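PDB 6HXP: citryl-CoA lyase from Hydrogenobacter thermophilus, which probably cleaves citryl-CoA into acetyl-CoA and oxaloacetate, as a coenzyme A-binding member of the citrate synthase family. Local coordinates for residues I110-V124 and H165-Q179. Sequence-based numbering, arbitrary orientation. Where two conformers were deposited one is given.
Sequences IQEGVSSKRSVEDIV and HCKFAEDVAEEIGRQ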
# COMPACT_ATOMS: atom_id res chain seq x y z
N ILE A 110 9.84 -24.19 15.49
CA ILE A 110 11.02 -24.32 16.33
C ILE A 110 10.66 -24.12 17.81
O ILE A 110 11.08 -24.92 18.66
CB ILE A 110 12.14 -23.37 15.88
CG1 ILE A 110 12.67 -23.80 14.51
CG2 ILE A 110 13.28 -23.34 16.91
CD1 ILE A 110 13.47 -22.76 13.83
N GLN A 111 9.85 -23.11 18.11
CA GLN A 111 9.49 -22.86 19.51
C GLN A 111 8.60 -23.96 20.06
O GLN A 111 8.83 -24.42 21.17
CB GLN A 111 8.85 -21.49 19.68
CG GLN A 111 9.85 -20.38 19.44
CD GLN A 111 9.18 -19.05 19.55
OE1 GLN A 111 8.28 -18.88 20.37
NE2 GLN A 111 9.69 -18.04 18.84
N GLU A 112 7.61 -24.38 19.28
CA GLU A 112 6.73 -25.46 19.75
C GLU A 112 7.48 -26.78 19.84
O GLU A 112 7.22 -27.56 20.76
CB GLU A 112 5.46 -25.54 18.89
CG GLU A 112 4.55 -24.35 19.15
CD GLU A 112 3.26 -24.28 18.36
OE1 GLU A 112 3.02 -25.18 17.52
OE2 GLU A 112 2.48 -23.32 18.57
N GLY A 113 8.42 -27.01 18.93
CA GLY A 113 9.26 -28.20 18.93
C GLY A 113 10.09 -28.30 20.18
O GLY A 113 10.07 -29.33 20.85
N VAL A 114 10.77 -27.20 20.55
CA VAL A 114 11.59 -27.15 21.76
C VAL A 114 10.74 -27.32 23.02
O VAL A 114 11.13 -28.06 23.92
CB VAL A 114 12.44 -25.85 21.79
CG1 VAL A 114 13.04 -25.60 23.18
CG2 VAL A 114 13.54 -25.93 20.75
N SER A 115 9.61 -26.62 23.11
CA SER A 115 8.76 -26.68 24.31
C SER A 115 8.01 -28.01 24.47
O SER A 115 7.67 -28.38 25.61
CB SER A 115 7.79 -25.50 24.35
OG SER A 115 6.81 -25.59 23.33
N SER A 116 7.77 -28.75 23.38
CA SER A 116 7.07 -30.03 23.48
C SER A 116 7.88 -31.08 24.23
O SER A 116 7.29 -32.00 24.81
CB SER A 116 6.73 -30.57 22.10
OG SER A 116 7.90 -30.98 21.41
N LYS A 117 9.22 -30.99 24.15
CA LYS A 117 10.15 -31.96 24.70
C LYS A 117 9.96 -33.35 24.04
O LYS A 117 10.36 -34.35 24.62
CB LYS A 117 10.05 -32.04 26.25
CG LYS A 117 10.23 -30.72 27.00
CD LYS A 117 11.63 -30.09 26.87
CE LYS A 117 12.71 -30.83 27.64
NZ LYS A 117 14.06 -30.24 27.40
N ARG A 118 9.36 -33.40 22.83
CA ARG A 118 9.18 -34.66 22.10
C ARG A 118 10.46 -34.83 21.32
O ARG A 118 11.14 -33.84 21.06
CB ARG A 118 7.99 -34.62 21.13
CG ARG A 118 6.62 -34.65 21.79
CD ARG A 118 5.52 -34.35 20.79
NE ARG A 118 5.52 -35.29 19.66
CZ ARG A 118 4.88 -35.08 18.52
NH1 ARG A 118 4.18 -33.97 18.32
NH2 ARG A 118 4.94 -35.99 17.55
N SER A 119 10.79 -36.06 20.94
CA SER A 119 12.03 -36.29 20.20
C SER A 119 11.95 -35.69 18.80
O SER A 119 10.88 -35.61 18.20
CB SER A 119 12.32 -37.79 20.09
OG SER A 119 11.45 -38.40 19.15
N VAL A 120 13.10 -35.27 18.29
CA VAL A 120 13.19 -34.73 16.94
C VAL A 120 12.71 -35.80 15.93
O VAL A 120 11.95 -35.49 15.04
CB VAL A 120 14.61 -34.21 16.65
CG1 VAL A 120 14.81 -33.90 15.17
CG2 VAL A 120 14.91 -32.97 17.50
N GLU A 121 13.07 -37.09 16.16
CA GLU A 121 12.62 -38.20 15.31
C GLU A 121 11.09 -38.22 15.17
O GLU A 121 10.57 -38.37 14.06
CB GLU A 121 13.09 -39.55 15.87
CG GLU A 121 12.75 -40.72 14.96
CD GLU A 121 13.04 -42.08 15.56
OE1 GLU A 121 12.10 -42.90 15.65
OE2 GLU A 121 14.21 -42.31 15.94
N ASP A 122 10.39 -38.13 16.30
CA ASP A 122 8.92 -38.21 16.35
C ASP A 122 8.28 -37.03 15.69
O ASP A 122 7.33 -37.21 14.91
CB ASP A 122 8.43 -38.35 17.81
CG ASP A 122 8.62 -39.74 18.41
OD1 ASP A 122 8.99 -40.67 17.65
OD2 ASP A 122 8.37 -39.90 19.62
N ILE A 123 8.79 -35.81 15.97
CA ILE A 123 8.29 -34.58 15.37
C ILE A 123 8.42 -34.66 13.85
O ILE A 123 7.46 -34.39 13.15
CB ILE A 123 9.01 -33.34 15.96
CG1 ILE A 123 8.57 -33.07 17.42
CG2 ILE A 123 8.74 -32.10 15.10
CD1 ILE A 123 9.53 -32.15 18.24
N VAL A 124 9.61 -35.02 13.33
CA VAL A 124 9.85 -35.11 11.88
C VAL A 124 8.98 -36.23 11.26
O VAL A 124 8.38 -36.01 10.21
CB VAL A 124 11.35 -35.27 11.55
CG1 VAL A 124 11.57 -35.58 10.06
CG2 VAL A 124 12.12 -34.01 11.94
N HIS A 165 17.26 -23.59 20.74
CA HIS A 165 16.51 -23.36 19.51
C HIS A 165 17.35 -23.58 18.25
O HIS A 165 16.89 -24.19 17.29
CB HIS A 165 15.82 -21.98 19.51
CG HIS A 165 14.77 -21.85 20.57
ND1 HIS A 165 15.07 -21.33 21.83
CD2 HIS A 165 13.47 -22.21 20.55
CE1 HIS A 165 13.94 -21.40 22.53
NE2 HIS A 165 12.94 -21.91 21.80
N CYS A 166 18.59 -23.08 18.26
CA CYS A 166 19.51 -23.31 17.15
C CYS A 166 19.77 -24.81 16.99
O CYS A 166 19.76 -25.34 15.87
CB CYS A 166 20.82 -22.56 17.36
SG CYS A 166 20.66 -20.77 17.25
N LYS A 167 20.02 -25.50 18.12
CA LYS A 167 20.29 -26.95 18.12
C LYS A 167 19.12 -27.73 17.55
O LYS A 167 19.32 -28.61 16.70
CB LYS A 167 20.59 -27.45 19.54
CG LYS A 167 20.90 -28.94 19.62
CD LYS A 167 21.30 -29.34 21.01
CE LYS A 167 21.20 -30.84 21.31
NZ LYS A 167 21.62 -31.67 20.16
N PHE A 168 17.91 -27.42 18.02
CA PHE A 168 16.68 -28.05 17.52
C PHE A 168 16.55 -27.86 16.02
O PHE A 168 16.35 -28.82 15.30
CB PHE A 168 15.43 -27.48 18.23
CG PHE A 168 14.14 -28.14 17.74
CD1 PHE A 168 13.72 -29.35 18.27
CD2 PHE A 168 13.37 -27.54 16.76
CE1 PHE A 168 12.57 -29.97 17.80
CE2 PHE A 168 12.22 -28.16 16.28
CZ PHE A 168 11.81 -29.36 16.82
N ALA A 169 16.71 -26.62 15.54
CA ALA A 169 16.58 -26.36 14.10
C ALA A 169 17.58 -27.17 13.27
O ALA A 169 17.22 -27.73 12.23
CB ALA A 169 16.75 -24.87 13.82
N GLU A 170 18.82 -27.29 13.74
CA GLU A 170 19.82 -28.10 13.00
C GLU A 170 19.59 -29.57 13.17
O GLU A 170 19.79 -30.34 12.21
CB GLU A 170 21.23 -27.69 13.43
CG GLU A 170 21.53 -26.26 13.03
CD GLU A 170 22.99 -25.96 12.79
OE1 GLU A 170 23.77 -26.03 13.75
OE2 GLU A 170 23.36 -25.77 11.61
N ASP A 171 19.14 -30.01 14.36
CA ASP A 171 18.84 -31.43 14.57
C ASP A 171 17.72 -31.87 13.63
O ASP A 171 17.77 -32.98 13.12
CB ASP A 171 18.42 -31.70 16.02
CG ASP A 171 19.56 -31.74 17.02
OD1 ASP A 171 20.73 -31.73 16.58
OD2 ASP A 171 19.29 -31.68 18.23
N VAL A 172 16.72 -31.02 13.41
CA VAL A 172 15.61 -31.34 12.50
C VAL A 172 16.12 -31.53 11.07
O VAL A 172 15.70 -32.48 10.41
CB VAL A 172 14.47 -30.27 12.58
CG1 VAL A 172 13.51 -30.35 11.39
CG2 VAL A 172 13.70 -30.39 13.90
N ALA A 173 17.05 -30.68 10.59
CA ALA A 173 17.57 -30.86 9.22
C ALA A 173 18.26 -32.22 9.08
O ALA A 173 18.04 -32.94 8.10
CB ALA A 173 18.56 -29.78 8.88
N GLU A 174 19.07 -32.57 10.08
CA GLU A 174 19.79 -33.85 10.06
C GLU A 174 18.81 -35.01 10.05
O GLU A 174 18.98 -35.98 9.29
CB GLU A 174 20.74 -33.91 11.27
CG GLU A 174 21.53 -35.19 11.41
CD GLU A 174 22.65 -35.15 12.43
OE1 GLU A 174 22.57 -34.33 13.38
OE2 GLU A 174 23.60 -35.96 12.30
N GLU A 175 17.76 -34.92 10.88
CA GLU A 175 16.74 -35.97 10.96
C GLU A 175 15.90 -36.09 9.68
O GLU A 175 15.53 -37.22 9.31
CB GLU A 175 15.83 -35.75 12.18
CG GLU A 175 14.82 -36.84 12.44
CD GLU A 175 15.42 -38.21 12.70
OE1 GLU A 175 16.57 -38.30 13.19
OE2 GLU A 175 14.72 -39.21 12.43
N ILE A 176 15.59 -34.97 9.02
CA ILE A 176 14.85 -35.04 7.75
C ILE A 176 15.70 -35.84 6.75
O ILE A 176 15.18 -36.75 6.08
CB ILE A 176 14.48 -33.64 7.19
CG1 ILE A 176 13.47 -32.91 8.09
CG2 ILE A 176 13.88 -33.78 5.79
CD1 ILE A 176 13.41 -31.39 7.80
N GLY A 177 17.00 -35.54 6.70
CA GLY A 177 17.95 -36.25 5.84
C GLY A 177 18.01 -37.73 6.11
O GLY A 177 18.04 -38.53 5.17
N ARG A 178 18.00 -38.09 7.40
CA ARG A 178 18.03 -39.47 7.87
C ARG A 178 16.75 -40.22 7.45
O ARG A 178 16.83 -41.34 6.95
CB ARG A 178 18.17 -39.46 9.40
CG ARG A 178 18.65 -40.76 10.00
CD ARG A 178 18.95 -40.56 11.47
NE ARG A 178 20.24 -39.90 11.70
CZ ARG A 178 20.41 -38.77 12.39
NH1 ARG A 178 21.63 -38.29 12.58
NH2 ARG A 178 19.37 -38.12 12.88
N GLN A 179 15.58 -39.59 7.63
CA GLN A 179 14.29 -40.19 7.29
C GLN A 179 14.00 -40.22 5.78
O GLN A 179 13.46 -41.21 5.30
CB GLN A 179 13.15 -39.53 8.06
CG GLN A 179 13.20 -39.90 9.54
CD GLN A 179 11.99 -39.46 10.32
OE1 GLN A 179 10.86 -39.42 9.82
NE2 GLN A 179 12.19 -39.12 11.58
O HOH W 1 10.41 -22.72 22.95
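Ile110 and Val114 near one end of helix 165-179, and Val120 and Val124 farther along it, bring two helices against a third: the N-to-C direction of 110-116 makes an angle of 100° with that of 165-179 and the direction of 120-124 one of 65°, the two crossing in opposite senses, each axis 9.5 Å away at closest approach. Phe168 fills the angle between the two crossing helices. A chi1 of -179°, which swings the ring away from the Phe168 backbone N, carries it to Gly113, whose lack of a side chain lets Phe168 CZ come 3.5 Å from Gly113 CA. The backbone of Gly113 and Val114 covers one ring face, Val172 CG2 the other, and Ile123 CD1 meets the edge. The branched Val120 and Val124 fit as knobs into holes of helix 165-179; Val120 CG1 lies 3.7 Å from Glu175 CB. At the far end Gln179 NE2 donates to Glu121 O (3.1 Å) in the carbonyl plane and, nearly straight, to Glu175 OE2 (2.7 Å), so both amide hydrogens are used. At the other end a water joins His165 NE2 to Gln111 O, while Glu198 holds His165 ND1. This is helical packing within the citrate synthase fold, and the third helix also carries Val172 and Ile176 against the CoA-binding residues Tyr137 and Ile134.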